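Local coordinates for protein diketoreductase (Acinetobacter baylyi, PDB 4E12) that reduces dicarbonyl compounds with NADH and probably also serves as a (3S)-3-hydroxyacyl-CoA dehydrogenase in fatty acid beta-oxidation, at residues T133-G136 and D137-L140; E109-P112 and A113-F117; E165-Q168 and Q169-F173. All coordinates share one frame; numbering follows the deposited sequence.

Contact 1: T133-G136 and D137-L140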
ATOM      1  N   THR A 133     -29.525  -5.119  19.979  1.00 51.94           N
ATOM      2  CA  THR A 133     -28.878  -5.147  21.281  1.00 49.32           C
ATOM      3  C   THR A 133     -29.814  -4.683  22.381  1.00 51.68           C
ATOM      4  O   THR A 133     -29.845  -5.273  23.462  1.00 45.53           O
ATOM      5  CB  THR A 133     -27.609  -4.280  21.343  1.00 48.28           C
ATOM      6  OG1 THR A 133     -27.955  -2.896  21.225  1.00 43.17           O
ATOM      7  CG2 THR A 133     -26.645  -4.669  20.237  1.00 40.24           C
ATOM      8  N   GLY A 134     -30.566  -3.622  22.112  1.00 52.13           N
ATOM      9  CA  GLY A 134     -31.396  -3.036  23.146  1.00 52.33           C
ATOM     10  C   GLY A 134     -30.601  -2.108  24.035  1.00 56.41           C
ATOM     11  O   GLY A 134     -31.115  -1.570  25.019  1.00 61.14           O
ATOM     12  N   ARG A 135     -29.323  -1.948  23.705  1.00 54.11           N
ATOM     13  CA  ARG A 135     -28.466  -1.011  24.412  1.00 45.21           C
ATOM     14  C   ARG A 135     -27.485  -0.326  23.462  1.00 51.78           C
ATOM     15  O   ARG A 135     -26.275  -0.551  23.528  1.00 46.80           O
ATOM     16  CB  ARG A 135     -27.750  -1.693  25.584  1.00 45.67           C
ATOM     17  CG  ARG A 135     -26.841  -2.861  25.222  1.00 37.49           C
ATOM     18  CD  ARG A 135     -26.273  -3.515  26.492  1.00 36.37           C
ATOM     19  NE  ARG A 135     -27.300  -4.263  27.221  1.00 42.69           N
ATOM     20  CZ  ARG A 135     -27.103  -4.910  28.366  1.00 37.22           C
ATOM     21  NH1 ARG A 135     -25.911  -4.912  28.937  1.00 38.93           N
ATOM     22  NH2 ARG A 135     -28.105  -5.564  28.945  1.00 46.09           N
ATOM     23  N   GLY A 136     -28.013   0.515  22.580  1.00 47.11           N
ATOM     24  CA  GLY A 136     -27.174   1.207  21.618  1.00 44.63           C
ATOM     25  C   GLY A 136     -26.059   2.052  22.211  1.00 46.38           C
ATOM     26  O   GLY A 136     -25.034   2.276  21.562  1.00 51.54           O
ATOM     27  N   ASP A 137     -26.242   2.543  23.431  1.00 50.19           N
ATOM     28  CA  ASP A 137     -25.214   3.362  24.068  1.00 49.22           C
ATOM     29  C   ASP A 137     -24.035   2.508  24.527  1.00 52.46           C
ATOM     30  O   ASP A 137     -22.970   3.031  24.874  1.00 48.15           O
ATOM     31  CB  ASP A 137     -25.786   4.131  25.262  1.00 49.74           C
ATOM     32  CG  ASP A 137     -26.401   3.215  26.301  1.00 58.07           C
ATOM     33  OD1 ASP A 137     -27.310   2.426  25.947  1.00 54.53           O
ATOM     34  OD2 ASP A 137     -25.960   3.271  27.467  1.00 55.09           O
ATOM     35  N   LYS A 138     -24.226   1.192  24.518  1.00 51.59           N
ATOM     36  CA  LYS A 138     -23.215   0.275  25.026  1.00 50.40           C
ATOM     37  C   LYS A 138     -22.772  -0.737  23.979  1.00 41.36           C
ATOM     38  O   LYS A 138     -22.224  -1.783  24.334  1.00 45.30           O
ATOM     39  CB  LYS A 138     -23.742  -0.465  26.265  1.00 52.03           C
ATOM     40  CG  LYS A 138     -23.977   0.416  27.487  1.00 57.34           C
ATOM     41  CD  LYS A 138     -24.506  -0.412  28.640  1.00 60.01           C
ATOM     42  CE  LYS A 138     -24.589   0.390  29.932  1.00 66.81           C
ATOM     43  NZ  LYS A 138     -23.242   0.776  30.430  1.00 73.65           N
ATOM     44  N   PHE A 139     -23.016  -0.438  22.705  1.00 39.48           N
ATOM     45  CA  PHE A 139     -22.664  -1.346  21.622  1.00 37.81           C
ATOM     46  C   PHE A 139     -21.686  -0.667  20.671  1.00 38.78           C
ATOM     47  O   PHE A 139     -21.871   0.490  20.288  1.00 39.83           O
ATOM     48  CB  PHE A 139     -23.911  -1.773  20.856  1.00 35.98           C
ATOM     49  CG  PHE A 139     -23.635  -2.706  19.727  1.00 36.10           C
ATOM     50  CD1 PHE A 139     -23.995  -2.379  18.424  1.00 34.41           C
ATOM     51  CD2 PHE A 139     -23.008  -3.928  19.966  1.00 37.64           C
ATOM     52  CE1 PHE A 139     -23.740  -3.247  17.369  1.00 38.08           C
ATOM     53  CE2 PHE A 139     -22.747  -4.808  18.923  1.00 31.01           C
ATOM     54  CZ  PHE A 139     -23.115  -4.467  17.612  1.00 34.89           C
ATOM     55  N   LEU A 140     -20.627  -1.380  20.312  1.00 38.81           N
ATOM     56  CA  LEU A 140     -19.692  -0.893  19.313  1.00 33.67           C
ATOM     57  C   LEU A 140     -18.950  -2.050  18.677  1.00 34.06           C
ATOM     58  O   LEU A 140     -19.224  -3.217  18.970  1.00 37.79           O
ATOM     59  CB  LEU A 140     -18.719   0.132  19.916  1.00 32.71           C
ATOM     60  CG  LEU A 140     -18.056  -0.197  21.257  1.00 37.85           C
ATOM     61  CD1 LEU A 140     -17.263  -1.491  21.179  1.00 40.88           C
ATOM     62  CD2 LEU A 140     -17.175   0.957  21.706  1.00 37.40           C
TER
HETATM   63  O   HOH W   1     -24.123   1.478  19.153  1.00 46.50           O
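The methyl CG2 of Thr-133 sits over one face of the Phe-139 ring, in a CH-pi contact with CG2 3.8 Å from the ring centroid and displaced toward the rim, where CG of Phe-139 is nearest. The ring also packs edge-to-face with Tyr-104. Thr-133 divides its two branches between different tasks: with chi1 at 67°, OG1 stands between the backbone N and the carbonyl carbon and accepts from Arg-135 N at 3.0 Å, forming an ST turn, while CG2 is left for the ring. OG1 also bonds to Val-130 O. Between Thr-133 and Arg-135, Gly-134 leaves helical geometry with a positive phi. Farther on, Lys-138 N bonds to Arg-135 O at 2.9 Å, and CD of Arg-135 lies 4.0 Å from CB of Lys-138. A water donates to both Gly-136 O and Phe-139 O, bridging the bend. The guanidinium group of Arg-135 is hydrogen-bonded to Pro-112 O and Thr-115 O through NH1 and to Ala-111 O through NH2. The whole segment is thus the link from helix 126-133 into strand 139-144: Phe-139 packs back on Leu-129 and Val-130 of that helix and on Phe-117 of the adjacent parallel strand 116-119, whereas Lys-138 and Leu-140 meet helix 164-176.

Contact 2: E109-P112 and A113-F117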
ATOM      1  N   GLU A 109     -31.165  -9.307  26.488  1.00 59.65           N
ATOM      2  CA  GLU A 109     -32.081  -9.706  27.559  1.00 60.60           C
ATOM      3  C   GLU A 109     -31.321 -10.328  28.723  1.00 62.87           C
ATOM      4  O   GLU A 109     -31.585 -10.022  29.888  1.00 62.13           O
ATOM      5  CB  GLU A 109     -33.101 -10.721  27.036  1.00 62.11           C
ATOM      6  CG  GLU A 109     -33.977 -10.214  25.896  1.00 74.31           C
ATOM      7  CD  GLU A 109     -34.922 -11.279  25.359  1.00 89.15           C
ATOM      8  OE1 GLU A 109     -34.770 -12.464  25.732  1.00 86.35           O
ATOM      9  OE2 GLU A 109     -35.817 -10.930  24.560  1.00114.35           O
ATOM     10  N   LEU A 110     -30.369 -11.195  28.397  1.00 52.19           N
ATOM     11  CA  LEU A 110     -29.682 -12.002  29.395  1.00 44.82           C
ATOM     12  C   LEU A 110     -28.581 -11.262  30.155  1.00 46.09           C
ATOM     13  O   LEU A 110     -28.261 -11.610  31.293  1.00 42.91           O
ATOM     14  CB  LEU A 110     -29.119 -13.253  28.733  1.00 47.39           C
ATOM     15  CG  LEU A 110     -30.150 -14.096  27.985  1.00 49.31           C
ATOM     16  CD1 LEU A 110     -29.488 -15.298  27.332  1.00 53.63           C
ATOM     17  CD2 LEU A 110     -31.236 -14.549  28.945  1.00 46.62           C
ATOM     18  N   ALA A 111     -27.984 -10.246  29.546  1.00 40.52           N
ATOM     19  CA  ALA A 111     -26.847  -9.605  30.179  1.00 45.14           C
ATOM     20  C   ALA A 111     -27.255  -8.508  31.150  1.00 42.66           C
ATOM     21  O   ALA A 111     -28.219  -7.772  30.911  1.00 48.49           O
ATOM     22  CB  ALA A 111     -25.895  -9.046  29.124  1.00 49.00           C
ATOM     23  N   PRO A 112     -26.531  -8.390  32.276  1.00 44.65           N
ATOM     24  CA  PRO A 112     -26.874  -7.319  33.209  1.00 46.47           C
ATOM     25  C   PRO A 112     -26.735  -5.954  32.521  1.00 57.38           C
ATOM     26  O   PRO A 112     -26.014  -5.817  31.529  1.00 50.37           O
ATOM     27  CB  PRO A 112     -25.867  -7.507  34.347  1.00 53.66           C
ATOM     28  CG  PRO A 112     -24.708  -8.210  33.719  1.00 45.29           C
ATOM     29  CD  PRO A 112     -25.302  -9.103  32.669  1.00 44.34           C
ATOM     30  N   ALA A 113     -27.443  -4.952  33.027  1.00 47.27           N
ATOM     31  CA  ALA A 113     -27.498  -3.652  32.369  1.00 52.38           C
ATOM     32  C   ALA A 113     -26.111  -3.042  32.139  1.00 49.63           C
ATOM     33  O   ALA A 113     -25.930  -2.223  31.233  1.00 50.39           O
ATOM     34  CB  ALA A 113     -28.376  -2.698  33.162  1.00 50.72           C
ATOM     35  N   LYS A 114     -25.140  -3.444  32.952  1.00 50.01           N
ATOM     36  CA  LYS A 114     -23.803  -2.855  32.911  1.00 47.47           C
ATOM     37  C   LYS A 114     -23.003  -3.271  31.679  1.00 50.82           C
ATOM     38  O   LYS A 114     -22.040  -2.592  31.307  1.00 44.15           O
ATOM     39  CB  LYS A 114     -23.008  -3.257  34.148  1.00 43.49           C
ATOM     40  CG  LYS A 114     -22.829  -4.755  34.287  1.00 37.64           C
ATOM     41  CD  LYS A 114     -21.769  -5.079  35.334  1.00 36.61           C
ATOM     42  CE  LYS A 114     -21.573  -6.582  35.424  1.00 35.62           C
ATOM     43  NZ  LYS A 114     -20.537  -6.935  36.437  1.00 42.14           N
ATOM     44  N   THR A 115     -23.400  -4.384  31.065  1.00 44.97           N
ATOM     45  CA  THR A 115     -22.593  -5.055  30.046  1.00 39.51           C
ATOM     46  C   THR A 115     -22.395  -4.280  28.742  1.00 39.52           C
ATOM     47  O   THR A 115     -23.350  -3.883  28.068  1.00 38.99           O
ATOM     48  CB  THR A 115     -23.123  -6.484  29.748  1.00 43.37           C
ATOM     49  OG1 THR A 115     -23.111  -7.248  30.966  1.00 45.75           O
ATOM     50  CG2 THR A 115     -22.226  -7.195  28.734  1.00 37.61           C
ATOM     51  N   ILE A 116     -21.128  -4.088  28.384  1.00 40.34           N
ATOM     52  CA  ILE A 116     -20.782  -3.522  27.083  1.00 38.25           C
ATOM     53  C   ILE A 116     -20.748  -4.638  26.052  1.00 34.59           C
ATOM     54  O   ILE A 116     -20.220  -5.720  26.325  1.00 35.67           O
ATOM     55  CB  ILE A 116     -19.406  -2.851  27.133  1.00 39.35           C
ATOM     56  CG1 ILE A 116     -19.439  -1.713  28.154  1.00 35.69           C
ATOM     57  CG2 ILE A 116     -18.993  -2.390  25.734  1.00 34.51           C
ATOM     58  CD1 ILE A 116     -18.106  -1.063  28.435  1.00 34.16           C
ATOM     59  N   PHE A 117     -21.335  -4.391  24.884  1.00 33.02           N
ATOM     60  CA  PHE A 117     -21.305  -5.368  23.799  1.00 34.32           C
ATOM     61  C   PHE A 117     -20.338  -4.899  22.715  1.00 29.90           C
ATOM     62  O   PHE A 117     -20.442  -3.774  22.219  1.00 31.87           O
ATOM     63  CB  PHE A 117     -22.677  -5.532  23.132  1.00 33.42           C
ATOM     64  CG  PHE A 117     -23.755  -6.097  24.027  1.00 35.45           C
ATOM     65  CD1 PHE A 117     -23.449  -6.700  25.242  1.00 39.39           C
ATOM     66  CD2 PHE A 117     -25.085  -6.021  23.638  1.00 36.84           C
ATOM     67  CE1 PHE A 117     -24.454  -7.221  26.060  1.00 39.85           C
ATOM     68  CE2 PHE A 117     -26.101  -6.539  24.452  1.00 33.00           C
ATOM     69  CZ  PHE A 117     -25.783  -7.138  25.660  1.00 31.62           C
TER
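Thr-115 and Phe-117 reach back to Ala-111 and Pro-112 through similar first torsions. In Thr-115 a chi1 of -58° sets OG1 beside the backbone N and turns it to the proline ring; in Phe-117 a chi1 of -64° swings the aromatic ring back along the chain toward Ala-111. The threonine oxygen lies 3.3 Å from CG of Pro-112 and equally near CD, so it abuts the ring carbons as well as its polar partner, Ala-86 O, to which it is hydrogen-bonded. The methyl CB of Ala-111 touches both residues. It is 3.8 Å from CB of Thr-115 and meets the Phe-117 ring at its edge, in the ring plane, 3.8 Å from CE1. These three side chains are buried, with the threonine hydroxyl satisfied by Ala-86 O.

Lys-114, extended beyond CG, passes obliquely across Pro-112, touching CG of the proline with its own CG and, at 3.9 Å, with CE. This course takes NZ to Asp-85 and Asp-87, with which it makes salt bridges; the paired carboxylates fix the far end of a chain whose methylenes rest on the proline.

A type I beta turn from Pro-112 to Thr-115 reverses the backbone. Its closing bond runs from Thr-115 N to Pro-112 O at 3.0 Å and is nearly straight, 169° at the hydrogen; the same oxygen also receives Arg-135 NH1. Ala-111 is the first residue to leave helical geometry, and the strand begins at Ile-116. The turn therefore supplies the helix-to-strand connection of a beta-alpha-beta crossover, made of strand 88-91, helix 97-110 and strand 116-119, within the Rossmann-type NAD-binding domain.

Contact 3: E165-Q168 and Q169-F173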
ATOM      1  N   GLU A 165     -18.175   7.449  26.742  1.00 49.32           N
ATOM      2  CA  GLU A 165     -17.539   6.895  27.932  1.00 50.43           C
ATOM      3  C   GLU A 165     -17.294   5.392  27.777  1.00 44.94           C
ATOM      4  O   GLU A 165     -16.275   4.861  28.235  1.00 42.35           O
ATOM      5  CB  GLU A 165     -18.405   7.178  29.166  1.00 59.06           C
ATOM      6  CG  GLU A 165     -17.989   6.421  30.427  1.00 66.16           C
ATOM      7  CD  GLU A 165     -16.559   6.693  30.857  1.00185.86           C
ATOM      8  OE1 GLU A 165     -15.850   7.448  30.160  1.00196.80           O
ATOM      9  OE2 GLU A 165     -16.142   6.135  31.896  1.00 75.49           O
ATOM     10  N   VAL A 166     -18.258   4.722  27.156  1.00 40.29           N
ATOM     11  CA  VAL A 166     -18.161   3.307  26.825  1.00 38.42           C
ATOM     12  C   VAL A 166     -17.041   3.120  25.813  1.00 41.30           C
ATOM     13  O   VAL A 166     -16.175   2.261  25.985  1.00 33.77           O
ATOM     14  CB  VAL A 166     -19.486   2.787  26.225  1.00 41.39           C
ATOM     15  CG1 VAL A 166     -19.297   1.410  25.604  1.00 43.67           C
ATOM     16  CG2 VAL A 166     -20.535   2.712  27.312  1.00 43.59           C
ATOM     17  N   TYR A 167     -17.058   3.941  24.769  1.00 37.31           N
ATOM     18  CA  TYR A 167     -16.016   3.908  23.745  1.00 36.14           C
ATOM     19  C   TYR A 167     -14.639   4.008  24.396  1.00 36.28           C
ATOM     20  O   TYR A 167     -13.763   3.200  24.112  1.00 40.54           O
ATOM     21  CB  TYR A 167     -16.223   5.062  22.768  1.00 36.08           C
ATOM     22  CG  TYR A 167     -15.309   5.079  21.564  1.00 32.99           C
ATOM     23  CD1 TYR A 167     -15.791   4.739  20.299  1.00 33.48           C
ATOM     24  CD2 TYR A 167     -13.968   5.436  21.683  1.00 32.49           C
ATOM     25  CE1 TYR A 167     -14.953   4.758  19.173  1.00 33.97           C
ATOM     26  CE2 TYR A 167     -13.114   5.458  20.551  1.00 33.70           C
ATOM     27  CZ  TYR A 167     -13.621   5.117  19.311  1.00 36.89           C
ATOM     28  OH  TYR A 167     -12.801   5.131  18.199  1.00 35.13           O
ATOM     29  N   GLN A 168     -14.442   4.978  25.285  1.00 38.47           N
ATOM     30  CA  GLN A 168     -13.145   5.129  25.920  1.00 39.23           C
ATOM     31  C   GLN A 168     -12.800   3.941  26.820  1.00 37.21           C
ATOM     32  O   GLN A 168     -11.633   3.555  26.920  1.00 40.55           O
ATOM     33  CB  GLN A 168     -13.040   6.442  26.705  1.00 41.77           C
ATOM     34  CG  GLN A 168     -11.671   6.651  27.326  1.00 48.70           C
ATOM     35  CD  GLN A 168     -10.571   6.912  26.296  1.00 60.01           C
ATOM     36  OE1 GLN A 168     -10.844   7.160  25.117  1.00 58.16           O
ATOM     37  NE2 GLN A 168      -9.320   6.848  26.741  1.00 68.73           N
ATOM     38  N   GLN A 169     -13.795   3.353  27.476  1.00 38.20           N
ATOM     39  CA  GLN A 169     -13.523   2.178  28.297  1.00 42.33           C
ATOM     40  C   GLN A 169     -13.037   1.018  27.423  1.00 41.16           C
ATOM     41  O   GLN A 169     -12.112   0.302  27.808  1.00 39.00           O
ATOM     42  CB  GLN A 169     -14.746   1.758  29.121  1.00 42.45           C
ATOM     43  CG  GLN A 169     -15.248   2.842  30.056  1.00 52.21           C
ATOM     44  CD  GLN A 169     -16.416   2.392  30.911  1.00 54.89           C
ATOM     45  OE1 GLN A 169     -16.771   1.211  30.931  1.00 62.77           O
ATOM     46  NE2 GLN A 169     -17.031   3.339  31.616  1.00 91.08           N
ATOM     47  N   VAL A 170     -13.652   0.834  26.255  1.00 39.71           N
ATOM     48  CA  VAL A 170     -13.196  -0.207  25.334  1.00 36.97           C
ATOM     49  C   VAL A 170     -11.780   0.109  24.836  1.00 31.92           C
ATOM     50  O   VAL A 170     -10.938  -0.791  24.718  1.00 31.80           O
ATOM     51  CB  VAL A 170     -14.177  -0.397  24.142  1.00 38.59           C
ATOM     52  CG1 VAL A 170     -13.595  -1.356  23.117  1.00 35.71           C
ATOM     53  CG2 VAL A 170     -15.505  -0.951  24.646  1.00 39.09           C
ATOM     54  N   VAL A 171     -11.510   1.380  24.544  1.00 31.26           N
ATOM     55  CA  VAL A 171     -10.165   1.768  24.156  1.00 33.47           C
ATOM     56  C   VAL A 171      -9.183   1.403  25.245  1.00 35.77           C
ATOM     57  O   VAL A 171      -8.113   0.868  24.964  1.00 31.64           O
ATOM     58  CB  VAL A 171     -10.035   3.273  23.823  1.00 35.54           C
ATOM     59  CG1 VAL A 171      -8.568   3.640  23.646  1.00 33.17           C
ATOM     60  CG2 VAL A 171     -10.785   3.583  22.537  1.00 33.98           C
ATOM     61  N   GLU A 172      -9.534   1.670  26.498  1.00 34.42           N
ATOM     62  CA  GLU A 172      -8.619   1.347  27.588  1.00 32.81           C
ATOM     63  C   GLU A 172      -8.513  -0.162  27.783  1.00 32.95           C
ATOM     64  O   GLU A 172      -7.442  -0.683  28.097  1.00 36.07           O
ATOM     65  CB  GLU A 172      -9.025   2.091  28.870  1.00 34.71           C
ATOM     66  CG  GLU A 172      -8.821   3.610  28.733  1.00 40.20           C
ATOM     67  CD  GLU A 172      -9.395   4.405  29.884  1.00 58.20           C
ATOM     68  OE1 GLU A 172     -10.085   3.803  30.734  1.00 61.78           O
ATOM     69  OE2 GLU A 172      -9.162   5.637  29.925  1.00 58.00           O
ATOM     70  N   PHE A 173      -9.620  -0.869  27.576  1.00 34.57           N
ATOM     71  CA  PHE A 173      -9.576  -2.326  27.602  1.00 31.34           C
ATOM     72  C   PHE A 173      -8.631  -2.829  26.519  1.00 30.86           C
ATOM     73  O   PHE A 173      -7.801  -3.705  26.771  1.00 33.74           O
ATOM     74  CB  PHE A 173     -10.957  -2.940  27.358  1.00 28.96           C
ATOM     75  CG  PHE A 173     -10.919  -4.417  27.125  1.00 32.86           C
ATOM     76  CD1 PHE A 173     -10.787  -5.302  28.191  1.00 32.21           C
ATOM     77  CD2 PHE A 173     -11.012  -4.930  25.830  1.00 31.46           C
ATOM     78  CE1 PHE A 173     -10.747  -6.687  27.969  1.00 34.69           C
ATOM     79  CE2 PHE A 173     -10.973  -6.308  25.590  1.00 34.20           C
ATOM     80  CZ  PHE A 173     -10.841  -7.194  26.652  1.00 34.27           C
TER
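Glu-165 and Gln-169, one helical turn apart, are joined by a side-chain hydrogen bond from NE2 of Gln-169 to OE2 of Glu-165, 2.9 Å long and 168° at the hydrogen. OE2 lies close to the amide plane of Gln-169, but NE2 approaches it from above the carboxylate plane, the two flat groups standing 85° apart. A bend at chi2 of Glu-165 (58°) folds its carboxylate forward along the helix, where the extended Gln-169 chain meets it. Glu-165 is exposed and poorly ordered, so this link is probably mobile.

A second pair of the same spacing is looser: NE2 of Gln-168 gives only a weak bond, 3.4 Å, to OE2 of Glu-172. Here too the amide and carboxylate are almost perpendicular. Between Tyr-167 and Val-171 the contact is apolar, with the methyl CG2 of the valine 3.6 Å from CE2 of the tyrosine and approaching the ring obliquely. That same methyl lies 3.4 Å from Tyr-167 O.

Behind these side chains runs the helical backbone ladder. Gln-169 N bonds to Glu-165 O at 3.0 Å, and Val-170 N to Val-166 O, Val-171 N to Tyr-167 O and Glu-172 N to Gln-168 O, each at 2.9 Å; this repeat holds residues four apart on one side of the helix. Farther out, the Tyr-167 hydroxyl is hydrogen-bonded to Leu-184 O, and Val-171 packs on Pro-181 and Glu-183, while Glu-165 N bonds to Asp-163 OD1 at the start of the helix. Val-166 and Val-170 lie on Ile-116, and Phe-173 packs edge-to-face with Phe-28. With valines buried against the sheet and glutamates exposed, helix 164-176 is an amphipathic crossover helix, belonging to the beta-alpha-beta unit of strands 153-158 and 180-183.

How the contacts relate
Along the chain, contact 2 comes first, then contact 1, then contact 3, all within the NAD-binding domain. Contacts 2 and 1 are successive helix-to-strand connections with centres about 9 Å apart; they lead into strands 116-119 and 139-144, parallel neighbours in the mixed sheet, and Lys-138 O meets Phe-117 N in the pairing between them. Contact 3 lies on helix 164-176, its centre about 13 Å from that of contact 1 and 16 Å from that of contact 2. There Ile-116 and Leu-140 both reach Val-170 CG2. One helix thus spans two adjacent strands, whose entry turns are tied by Arg-135 NH1 to Pro-112 O, in the same domain as the NAD site.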